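Local coordinates for archaeal Sm-like protein AF-Sm2 (Archaeoglobus fulgidus, PDB 1LJO) that forms a hexameric ring of the Sm family and probably binds RNA, though its precise cellular role is not established, at residues M13-K23 with L64-Q75. Sequence-based numbering, arbitrary orientation.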
loop_
_atom_site.group_PDB
_atom_site.type_symbol
_atom_site.label_atom_id
_atom_site.label_comp_id
_atom_site.label_asym_id
_atom_site.label_seq_id
_atom_site.Cartn_x
_atom_site.Cartn_y
_atom_site.Cartn_z
ATOM N N MET A 13 -7.855 16.949 16.690
ATOM C CA MET A 13 -8.542 17.613 15.580
ATOM C C MET A 13 -10.024 17.246 15.501
ATOM O O MET A 13 -10.762 17.798 14.682
ATOM C CB MET A 13 -7.875 17.256 14.248
ATOM C CG MET A 13 -6.505 17.871 14.019
ATOM S SD MET A 13 -5.792 17.327 12.435
ATOM C CE MET A 13 -4.427 16.344 13.005
ATOM N N VAL A 14 -10.461 16.312 16.342
ATOM C CA VAL A 14 -11.858 15.896 16.331
ATOM C C VAL A 14 -12.768 17.072 16.665
ATOM O O VAL A 14 -12.493 17.845 17.581
ATOM C CB VAL A 14 -12.118 14.758 17.338
ATOM C CG1 VAL A 14 -13.615 14.540 17.504
ATOM C CG2 VAL A 14 -11.455 13.478 16.850
ATOM N N GLY A 15 -13.855 17.201 15.918
ATOM C CA GLY A 15 -14.773 18.300 16.152
ATOM C C GLY A 15 -14.387 19.539 15.361
ATOM O O GLY A 15 -15.124 20.516 15.327
ATOM N N LYS A 16 -13.231 19.496 14.712
ATOM C CA LYS A 16 -12.766 20.635 13.930
ATOM C C LYS A 16 -12.646 20.300 12.450
ATOM O O LYS A 16 -12.708 19.137 12.066
ATOM C CB LYS A 16 -11.419 21.123 14.472
ATOM C CG LYS A 16 -11.472 21.443 15.963
ATOM C CD LYS A 16 -10.228 22.164 16.454
ATOM C CE LYS A 16 -10.381 22.539 17.921
ATOM N NZ LYS A 16 -9.241 23.351 18.423
ATOM N N ILE A 17 -12.475 21.336 11.631
ATOM C CA ILE A 17 -12.346 21.194 10.184
ATOM C C ILE A 17 -10.917 20.846 9.787
ATOM O O ILE A 17 -9.968 21.506 10.210
ATOM C CB ILE A 17 -12.709 22.508 9.453
ATOM C CG1 ILE A 17 -14.089 22.999 9.897
ATOM C CG2 ILE A 17 -12.657 22.295 7.941
ATOM C CD1 ILE A 17 -15.202 22.007 9.661
ATOM N N ILE A 18 -10.769 19.815 8.960
ATOM C CA ILE A 18 -9.449 19.396 8.510
ATOM C C ILE A 18 -9.434 19.222 6.998
ATOM O O ILE A 18 -10.487 19.099 6.370
ATOM C CB ILE A 18 -9.026 18.057 9.163
ATOM C CG1 ILE A 18 -9.953 16.925 8.705
ATOM C CG2 ILE A 18 -9.090 18.179 10.684
ATOM C CD1 ILE A 18 -9.477 15.528 9.118
ATOM N N ARG A 19 -8.231 19.226 6.424
ATOM C CA ARG A 19 -8.041 19.040 4.994
ATOM C C ARG A 19 -7.214 17.769 4.870
ATOM O O ARG A 19 -6.200 17.621 5.552
ATOM C CB ARG A 19 -7.284 20.232 4.386
ATOM C CG ARG A 19 -6.946 20.083 2.904
ATOM C CD ARG A 19 -6.245 21.331 2.362
ATOM N NE ARG A 19 -7.121 22.498 2.381
ATOM C CZ ARG A 19 -8.004 22.794 1.429
ATOM N NH1 ARG A 19 -8.129 22.011 0.367
ATOM N NH2 ARG A 19 -8.772 23.868 1.547
ATOM N N VAL A 20 -7.648 16.860 4.002
ATOM C CA VAL A 20 -6.967 15.579 3.820
ATOM C C VAL A 20 -6.583 15.264 2.383
ATOM O O VAL A 20 -7.393 15.415 1.473
ATOM C CB VAL A 20 -7.856 14.409 4.296
ATOM C CG1 VAL A 20 -7.087 13.090 4.197
ATOM C CG2 VAL A 20 -8.331 14.662 5.711
ATOM N N GLU A 21 -5.347 14.817 2.187
ATOM C CA GLU A 21 -4.901 14.430 0.856
ATOM C C GLU A 21 -4.842 12.905 0.856
ATOM O O GLU A 21 -4.178 12.307 1.705
ATOM C CB GLU A 21 -3.521 15.010 0.546
ATOM C CG GLU A 21 -2.924 14.469 -0.742
ATOM C CD GLU A 21 -1.661 15.195 -1.149
ATOM O OE1 GLU A 21 -0.757 15.340 -0.299
ATOM O OE2 GLU A 21 -1.572 15.614 -2.323
ATOM N N MET A 22 -5.553 12.285 -0.083
ATOM C CA MET A 22 -5.595 10.830 -0.188
ATOM C C MET A 22 -4.740 10.348 -1.346
ATOM O O MET A 22 -4.632 11.020 -2.375
ATOM C CB MET A 22 -7.032 10.341 -0.407
ATOM C CG MET A 22 -8.016 10.701 0.688
ATOM S SD MET A 22 -7.614 9.946 2.279
ATOM C CE MET A 22 -8.030 8.226 1.963
ATOM N N LYS A 23 -4.154 9.170 -1.184
ATOM C CA LYS A 23 -3.305 8.592 -2.214
ATOM C C LYS A 23 -4.080 8.321 -3.504
ATOM O O LYS A 23 -3.596 8.614 -4.599
ATOM C CB LYS A 23 -2.668 7.303 -1.688
ATOM C CG LYS A 23 -1.660 6.670 -2.621
ATOM C CD LYS A 23 -0.786 5.669 -1.878
ATOM C CE LYS A 23 -1.614 4.587 -1.200
ATOM N NZ LYS A 23 -0.777 3.683 -0.364
ATOM N N LEU A 64 -12.818 7.809 5.275
ATOM C CA LEU A 64 -11.554 7.687 4.551
ATOM C C LEU A 64 -10.714 6.550 5.137
ATOM O O LEU A 64 -10.558 6.447 6.354
ATOM C CB LEU A 64 -10.782 9.010 4.620
ATOM C CG LEU A 64 -11.554 10.246 4.122
ATOM C CD1 LEU A 64 -10.681 11.498 4.233
ATOM C CD2 LEU A 64 -11.988 10.030 2.685
ATOM N N ARG A 65 -10.186 5.693 4.266
ATOM C CA ARG A 65 -9.370 4.565 4.705
ATOM C C ARG A 65 -7.991 5.056 5.140
ATOM O O ARG A 65 -7.277 5.683 4.366
ATOM C CB ARG A 65 -9.226 3.550 3.572
ATOM C CG ARG A 65 -8.499 2.279 3.953
ATOM C CD ARG A 65 -9.306 1.472 4.959
ATOM N NE ARG A 65 -8.669 0.195 5.263
ATOM C CZ ARG A 65 -7.734 0.021 6.190
ATOM N NH1 ARG A 65 -7.318 1.051 6.917
ATOM N NH2 ARG A 65 -7.218 -1.186 6.389
ATOM N N GLY A 66 -7.628 4.750 6.382
ATOM C CA GLY A 66 -6.353 5.183 6.931
ATOM C C GLY A 66 -5.076 4.914 6.149
ATOM O O GLY A 66 -4.228 5.802 6.034
ATOM N N ASN A 67 -4.907 3.717 5.604
ATOM C CA ASN A 67 -3.662 3.466 4.890
ATOM C C ASN A 67 -3.572 4.210 3.564
ATOM O O ASN A 67 -2.536 4.177 2.913
ATOM C CB ASN A 67 -3.426 1.970 4.674
ATOM C CG ASN A 67 -4.473 1.336 3.812
ATOM O OD1 ASN A 67 -5.606 1.133 4.243
ATOM N ND2 ASN A 67 -4.105 1.017 2.576
ATOM N N ASN A 68 -4.647 4.880 3.162
ATOM C CA ASN A 68 -4.611 5.649 1.919
ATOM C C ASN A 68 -4.604 7.151 2.176
ATOM O O ASN A 68 -4.654 7.972 1.246
ATOM C CB ASN A 68 -5.754 5.232 0.994
ATOM C CG ASN A 68 -5.504 3.863 0.383
ATOM O OD1 ASN A 68 -4.392 3.575 -0.052
ATOM N ND2 ASN A 68 -6.523 3.019 0.356
ATOM N N VAL A 69 -4.522 7.504 3.454
ATOM C CA VAL A 69 -4.434 8.905 3.851
ATOM C C VAL A 69 -2.967 9.268 3.659
ATOM O O VAL A 69 -2.083 8.503 4.045
ATOM C CB VAL A 69 -4.777 9.110 5.346
ATOM C CG1 VAL A 69 -4.371 10.515 5.782
ATOM C CG2 VAL A 69 -6.271 8.909 5.574
ATOM N N VAL A 70 -2.701 10.415 3.047
ATOM C CA VAL A 70 -1.322 10.846 2.842
ATOM C C VAL A 70 -0.941 11.930 3.842
ATOM O O VAL A 70 0.048 11.809 4.571
ATOM C CB VAL A 70 -1.104 11.398 1.406
ATOM C CG1 VAL A 70 0.314 11.960 1.271
ATOM C CG2 VAL A 70 -1.331 10.285 0.382
ATOM N N LEU A 71 -1.753 12.977 3.892
ATOM C CA LEU A 71 -1.487 14.109 4.766
ATOM C C LEU A 71 -2.775 14.676 5.359
ATOM O O LEU A 71 -3.802 14.733 4.685
ATOM C CB LEU A 71 -0.743 15.185 3.955
ATOM C CG LEU A 71 -0.345 16.535 4.562
ATOM C CD1 LEU A 71 0.654 17.232 3.628
ATOM C CD2 LEU A 71 -1.574 17.405 4.760
ATOM N N ILE A 72 -2.710 15.083 6.624
ATOM C CA ILE A 72 -3.854 15.673 7.317
ATOM C C ILE A 72 -3.408 17.035 7.822
ATOM O O ILE A 72 -2.343 17.162 8.414
ATOM C CB ILE A 72 -4.300 14.832 8.535
ATOM C CG1 ILE A 72 -4.696 13.426 8.087
ATOM C CG2 ILE A 72 -5.481 15.522 9.237
ATOM C CD1 ILE A 72 -5.109 12.509 9.244
ATOM N N GLN A 73 -4.223 18.053 7.582
ATOM C CA GLN A 73 -3.883 19.404 7.997
ATOM C C GLN A 73 -5.075 20.112 8.617
ATOM O O GLN A 73 -6.147 20.170 8.017
ATOM C CB GLN A 73 -3.393 20.207 6.783
ATOM C CG GLN A 73 -3.239 21.702 7.029
ATOM C CD GLN A 73 -2.961 22.481 5.755
ATOM O OE1 GLN A 73 -3.682 22.352 4.765
ATOM N NE2 GLN A 73 -1.915 23.300 5.776
ATOM N N PRO A 74 -4.909 20.646 9.837
ATOM C CA PRO A 74 -6.024 21.351 10.474
ATOM C C PRO A 74 -6.384 22.490 9.526
ATOM O O PRO A 74 -5.496 23.076 8.903
ATOM C CB PRO A 74 -5.410 21.865 11.774
ATOM C CG PRO A 74 -4.343 20.843 12.075
ATOM C CD PRO A 74 -3.727 20.621 10.718
ATOM N N GLN A 75 -7.667 22.796 9.392
ATOM C CA GLN A 75 -8.060 23.873 8.495
ATOM C C GLN A 75 -8.241 25.168 9.274
ATOM O O GLN A 75 -8.359 25.090 10.516
ATOM C CB GLN A 75 -9.355 23.511 7.768
ATOM C CG GLN A 75 -9.722 24.465 6.643
ATOM C CD GLN A 75 -8.642 24.559 5.580
ATOM O OE1 GLN A 75 -7.529 25.019 5.845
ATOM N NE2 GLN A 75 -8.964 24.120 4.369
#
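Arg19 and Gln73 sit opposite each other in the register as a hydrogen-bonded pair where strand 17-22 runs antiparallel to strand 69-74, the first and last strands of the Sm fold, a small, strongly bent barrel-like sheet. Two backbone bonds join them: Arg19 N gives to Gln73 O at 2.8 Å, and Gln73 N returns one to Arg19 O. Towards the other end, Glu21 N binds Leu71 O, but Glu21 O receives both Val70 N, at 2.7 Å, and the weaker Leu71 N, so Val70 and Leu71 together oppose Glu21 in a classic beta bulge. Just past the strand ends, Lys23 N bonds to Asn68 O, nearly straight at 172°.

Apolar residues fill the buried face. Val20 CG1 and Leu64 CD1 meet tip to tip at 3.9 Å, a fit for short branched chains, while Ile72 CG2 touches both Ile18 CD1 and Met13 SD. The unbranched Met22 can fold back, chi2 -64° and bent again at the next bond, laying SD against Val69 CG2 and CE beside Leu64 CB.

The other face, partly exposed, carries Arg19, Glu21, Gln73 and Leu71, and suits long polar chains whose ends meet neighbours. Arg19 and Gln73 lie side by side, guanidinium and amide planes 81° apart, with a carbon-to-oxygen contact of 3.7 Å from Arg19 CD to Gln73 OE1. Gln73 NE2 hydrogen-bonds to Leu59 O of a second subunit, and Arg19 NH2 weakly to Gly52 O. An alanine at Arg19 is likely to uncover the flank of Gln73 and leave Gly52 O without this donor.

Beyond strand 69-74 the sheet continues into the second subunit through Leu71 and Ile72, and Lys23 NZ bonds to Asn68 OD1 of that subunit. Asn68 OD1 of this chain in turn takes a bond from Lys23 NZ of a third subunit, while its own chain's Lys23 CE lies 3.2 Å away.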